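Local coordinates for MarR Like Protein, TVG0766549 (PDB 3LFK) that is of unknown function; once reported as a mechanosensitive channel, it has the fold of MarR-like winged helix-turn-helix transcriptional regulators and may bind DNA, at residues 101-104 against 105-108; 113-116 against 117-120. All blocks are in the same frame, centred on the assembly; numbering follows the deposited sequence.

Interaction 1: residues 101-104 against 105-108; sequences QAIR and VRDE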
loop_
_atom_site.group_PDB
_atom_site.type_symbol
_atom_site.label_atom_id
_atom_site.label_comp_id
_atom_site.label_asym_id
_atom_site.label_seq_id
_atom_site.Cartn_x
_atom_site.Cartn_y
_atom_site.Cartn_z
ATOM N N GLN A 101 -3.804 3.554 -4.390
ATOM C CA GLN A 101 -4.933 4.250 -5.017
ATOM C C GLN A 101 -5.768 3.299 -5.894
ATOM O O GLN A 101 -7.004 3.369 -5.896
ATOM C CB GLN A 101 -4.429 5.425 -5.848
ATOM C CG GLN A 101 -5.531 6.464 -6.190
ATOM C CD GLN A 101 -6.179 7.094 -4.956
ATOM O OE1 GLN A 101 -5.805 6.807 -3.817
ATOM N NE2 GLN A 101 -7.161 7.963 -5.184
ATOM N N ALA A 102 -5.111 2.396 -6.628
ATOM C CA ALA A 102 -5.825 1.446 -7.477
ATOM C C ALA A 102 -6.738 0.566 -6.641
ATOM O O ALA A 102 -7.889 0.292 -7.019
ATOM C CB ALA A 102 -4.837 0.590 -8.258
ATOM N N ILE A 103 -6.233 0.121 -5.492
ATOM C CA ILE A 103 -7.009 -0.720 -4.600
ATOM C C ILE A 103 -8.151 0.093 -3.986
ATOM O O ILE A 103 -9.281 -0.407 -3.891
ATOM C CB ILE A 103 -6.097 -1.306 -3.477
ATOM C CG1 ILE A 103 -5.140 -2.336 -4.103
ATOM C CG2 ILE A 103 -6.945 -1.964 -2.362
ATOM C CD1 ILE A 103 -4.032 -2.844 -3.134
ATOM N N ARG A 104 -7.861 1.329 -3.578
ATOM C CA ARG A 104 -8.900 2.181 -2.976
ATOM C C ARG A 104 -10.034 2.408 -3.964
ATOM O O ARG A 104 -11.202 2.324 -3.599
ATOM C CB ARG A 104 -8.328 3.539 -2.581
ATOM C CG ARG A 104 -7.506 3.540 -1.316
ATOM C CD ARG A 104 -7.103 4.969 -0.969
ATOM N NE ARG A 104 -8.260 5.788 -0.595
ATOM C CZ ARG A 104 -8.236 7.111 -0.453
ATOM N NH1 ARG A 104 -7.114 7.789 -0.659
ATOM N NH2 ARG A 104 -9.335 7.760 -0.087
ATOM N N VAL A 105 -9.681 2.715 -5.203
ATOM C CA VAL A 105 -10.708 2.947 -6.227
ATOM C C VAL A 105 -11.514 1.688 -6.506
ATOM O O VAL A 105 -12.755 1.742 -6.594
ATOM C CB VAL A 105 -10.078 3.481 -7.513
ATOM C CG1 VAL A 105 -11.099 3.478 -8.643
ATOM C CG2 VAL A 105 -9.551 4.893 -7.257
ATOM N N ARG A 106 -10.848 0.543 -6.628
ATOM C CA ARG A 106 -11.582 -0.706 -6.867
ATOM C C ARG A 106 -12.561 -0.938 -5.712
ATOM O O ARG A 106 -13.736 -1.288 -5.920
ATOM C CB ARG A 106 -10.613 -1.892 -6.954
ATOM C CG ARG A 106 -11.283 -3.258 -7.104
ATOM C CD ARG A 106 -10.325 -4.339 -6.646
ATOM N NE ARG A 106 -10.118 -4.262 -5.203
ATOM C CZ ARG A 106 -9.089 -4.810 -4.562
ATOM N NH1 ARG A 106 -8.160 -5.472 -5.230
ATOM N NH2 ARG A 106 -9.000 -4.705 -3.248
ATOM N N ASP A 107 -12.078 -0.756 -4.487
ATOM C CA ASP A 107 -12.922 -0.967 -3.317
ATOM C C ASP A 107 -14.122 -0.021 -3.294
ATOM O O ASP A 107 -15.237 -0.435 -2.967
ATOM C CB ASP A 107 -12.106 -0.785 -2.029
ATOM C CG ASP A 107 -11.117 -1.914 -1.798
ATOM O OD1 ASP A 107 -11.160 -2.929 -2.527
ATOM O OD2 ASP A 107 -10.299 -1.779 -0.857
ATOM N N GLU A 108 -13.887 1.234 -3.638
ATOM C CA GLU A 108 -14.958 2.238 -3.638
ATOM C C GLU A 108 -15.976 1.957 -4.746
ATOM O O GLU A 108 -17.177 2.175 -4.552
ATOM C CB GLU A 108 -14.340 3.616 -3.798
ATOM C CG GLU A 108 -15.321 4.796 -3.867
ATOM C CD GLU A 108 -16.293 4.861 -2.703
ATOM O OE1 GLU A 108 -15.883 4.579 -1.556
ATOM O OE2 GLU A 108 -17.477 5.217 -2.945
#
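Ile103 and Arg106 lie side by side on one face of helix 94-116, and this is the tightly packed part of the contact. Ile103 CG2 touches Arg106 NH2 at 3.5 Å and Asp107 OD2 at 3.7 Å. Ile103 CG1 lies over one face of the Arg106 guanidinium. The Arg106 chain starts out extended and bends at chi3 (69°), which brings the guanidinium back to its sequence neighbour Asp107. There NE and NH2 both grip Asp107 OD1, side-on and nearly in the guanidinium plane. Arg106 NH2 and Asp107 OD1, 2.9 Å apart, form a salt bridge. NH1 bonds Asn31 OD1, so the guanidinium is held from two directions. Leu28, Asn31 and Met34 cover Ile103, the buried residue here. The other side is looser. Gln101 and Arg104 brush Lys46 of helix 36-47, yet Arg104, Val105 and Glu108 are all exposed. Val105 CG2 touches Gln101 O at 3.3 Å, and Gln101 NE2 stays 4.4 Å from Val105 CG2. Regular alpha-helical i to i+4 bonds, such as Asp107 N to Ile103 O (2.9 Å), run beneath both sides. The buried Ile103 face against the exposed Arg104, Val105 and Glu108 face is that of an amphipathic helix.

Interaction 2: residues 113-116 against 117-120; sequences KEMK and QKKN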
loop_
_atom_site.group_PDB
_atom_site.type_symbol
_atom_site.label_atom_id
_atom_site.label_comp_id
_atom_site.label_asym_id
_atom_site.label_seq_id
_atom_site.Cartn_x
_atom_site.Cartn_y
_atom_site.Cartn_z
ATOM N N LYS A 113 -21.466 0.375 -6.042
ATOM C CA LYS A 113 -22.344 -0.594 -6.697
ATOM C C LYS A 113 -23.319 -1.203 -5.703
ATOM O O LYS A 113 -24.513 -1.314 -5.982
ATOM C CB LYS A 113 -21.495 -1.694 -7.331
ATOM C CG LYS A 113 -22.282 -2.789 -8.037
ATOM C CD LYS A 113 -21.308 -3.736 -8.726
ATOM C CE LYS A 113 -22.020 -4.762 -9.598
ATOM N NZ LYS A 113 -22.772 -5.761 -8.790
ATOM N N GLU A 114 -22.812 -1.585 -4.536
ATOM C CA GLU A 114 -23.623 -2.192 -3.495
ATOM C C GLU A 114 -24.611 -1.212 -2.885
ATOM O O GLU A 114 -25.714 -1.596 -2.483
ATOM C CB GLU A 114 -22.714 -2.771 -2.412
ATOM C CG GLU A 114 -21.992 -4.023 -2.868
ATOM C CD GLU A 114 -21.081 -4.598 -1.802
ATOM O OE1 GLU A 114 -20.638 -5.755 -1.970
ATOM O OE2 GLU A 114 -20.800 -3.893 -0.807
ATOM N N MET A 115 -24.210 0.052 -2.804
ATOM C CA MET A 115 -25.075 1.090 -2.263
ATOM C C MET A 115 -26.257 1.287 -3.217
ATOM O O MET A 115 -27.402 1.416 -2.780
ATOM C CB MET A 115 -24.304 2.402 -2.126
ATOM C CG MET A 115 -25.107 3.507 -1.486
ATOM S SD MET A 115 -24.166 5.028 -1.388
ATOM C CE MET A 115 -22.977 4.573 -0.136
ATOM N N LYS A 116 -25.972 1.279 -4.512
ATOM C CA LYS A 116 -27.018 1.477 -5.530
ATOM C C LYS A 116 -28.066 0.375 -5.585
ATOM O O LYS A 116 -29.182 0.598 -6.060
ATOM C CB LYS A 116 -26.389 1.648 -6.918
ATOM C CG LYS A 116 -25.754 3.006 -7.138
ATOM C CD LYS A 116 -25.003 3.049 -8.458
ATOM C CE LYS A 116 -24.413 4.422 -8.720
ATOM N NZ LYS A 116 -23.587 4.436 -9.953
ATOM N N GLN A 117 -27.714 -0.801 -5.079
ATOM C CA GLN A 117 -28.618 -1.939 -5.087
ATOM C C GLN A 117 -29.707 -1.885 -4.013
ATOM O O GLN A 117 -30.732 -2.552 -4.132
ATOM C CB GLN A 117 -27.799 -3.224 -4.949
ATOM C CG GLN A 117 -26.812 -3.419 -6.097
ATOM C CD GLN A 117 -25.870 -4.587 -5.888
ATOM O OE1 GLN A 117 -25.163 -5.000 -6.813
ATOM N NE2 GLN A 117 -25.843 -5.119 -4.671
ATOM N N LYS A 118 -29.504 -1.069 -2.984
ATOM C CA LYS A 118 -30.460 -0.961 -1.881
ATOM C C LYS A 118 -31.786 -0.283 -2.219
ATOM O O LYS A 118 -32.835 -0.694 -1.722
ATOM C CB LYS A 118 -29.811 -0.220 -0.710
ATOM C CG LYS A 118 -28.450 -0.771 -0.297
ATOM C CD LYS A 118 -27.755 0.199 0.659
ATOM C CE LYS A 118 -26.295 -0.169 0.915
ATOM N NZ LYS A 118 -25.622 0.836 1.790
ATOM N N LYS A 119 -31.729 0.759 -3.046
ATOM C CA LYS A 119 -32.905 1.539 -3.450
ATOM C C LYS A 119 -32.570 2.127 -4.824
ATOM O O LYS A 119 -31.525 2.753 -4.990
ATOM C CB LYS A 119 -33.146 2.672 -2.438
ATOM C CG LYS A 119 -34.288 3.641 -2.769
ATOM C CD LYS A 119 -35.640 3.109 -2.310
ATOM C CE LYS A 119 -36.725 4.165 -2.493
ATOM N NZ LYS A 119 -38.059 3.729 -1.979
ATOM N N ASN A 120 -33.444 1.922 -5.807
ATOM C CA ASN A 120 -33.189 2.417 -7.160
ATOM C C ASN A 120 -33.304 3.934 -7.310
ATOM O O ASN A 120 -34.403 4.495 -7.244
ATOM C CB ASN A 120 -34.155 1.756 -8.157
ATOM C CG ASN A 120 -33.869 2.138 -9.611
ATOM O OD1 ASN A 120 -33.287 3.179 -9.888
ATOM N ND2 ASN A 120 -34.320 1.298 -10.550
HETATM O O HOH W 1 -26.162 -4.258 -2.136
#
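Helix 94-116 gives way to a loop here, and Gln117 folds back over the last turn. Its side chain crosses that of Lys113. Gln117 OE1 accepts a hydrogen bond from Lys113 NZ at 3.2 Å, with NZ nearly in line with the C=O bond (166°). Lys113 runs extended and turns at its last torsion, chi4 -70°, which swings NZ over to the amide. Gln117 CG packs on Lys113 O at 3.1 Å. Gln117 NE2 donates to a water at 2.7 Å. That water donates in turn to Glu114 O, also at 2.7 Å, and so ties the amide to the helix backbone. The backbone bonds are slacker. Gln117 N makes weak bonds to both Lys113 O and Glu114 O. Lys118 N reaches Met115 O at 3.3 Å from above the carbonyl plane, 57° out of it. The Lys118 chain lies back along the turn, with Lys118 CE 3.6 Å from Met115 CA. Beyond it the chain opens out, and Asn120 OD1 bonds Asn122 N. All eight residues are exposed. The contact's centre is about 28 Å from the chain centre, at the end of helix 94-116 where the loop follows.

In the fold
Interaction 1 lies within helix 94-116, the last helix of the chain, and interaction 2 straddles its C-terminal end and the following loop. Their centres are about 18 Å apart and their nearest atoms about 5 Å apart, with no touch. Interaction 1 lies where the helix still rests on the body of the protein, its centre about 11 Å from the chain centre. Interaction 2 lies at the far end, its centre about 28 Å from the chain centre, on the same side. The helix thus passes from a part anchored by the loop around Leu28 and Asn31 to a tail of exposed residues. In MarR relatives terminal helices usually form the dimer interface, but the assembly here holds one chain.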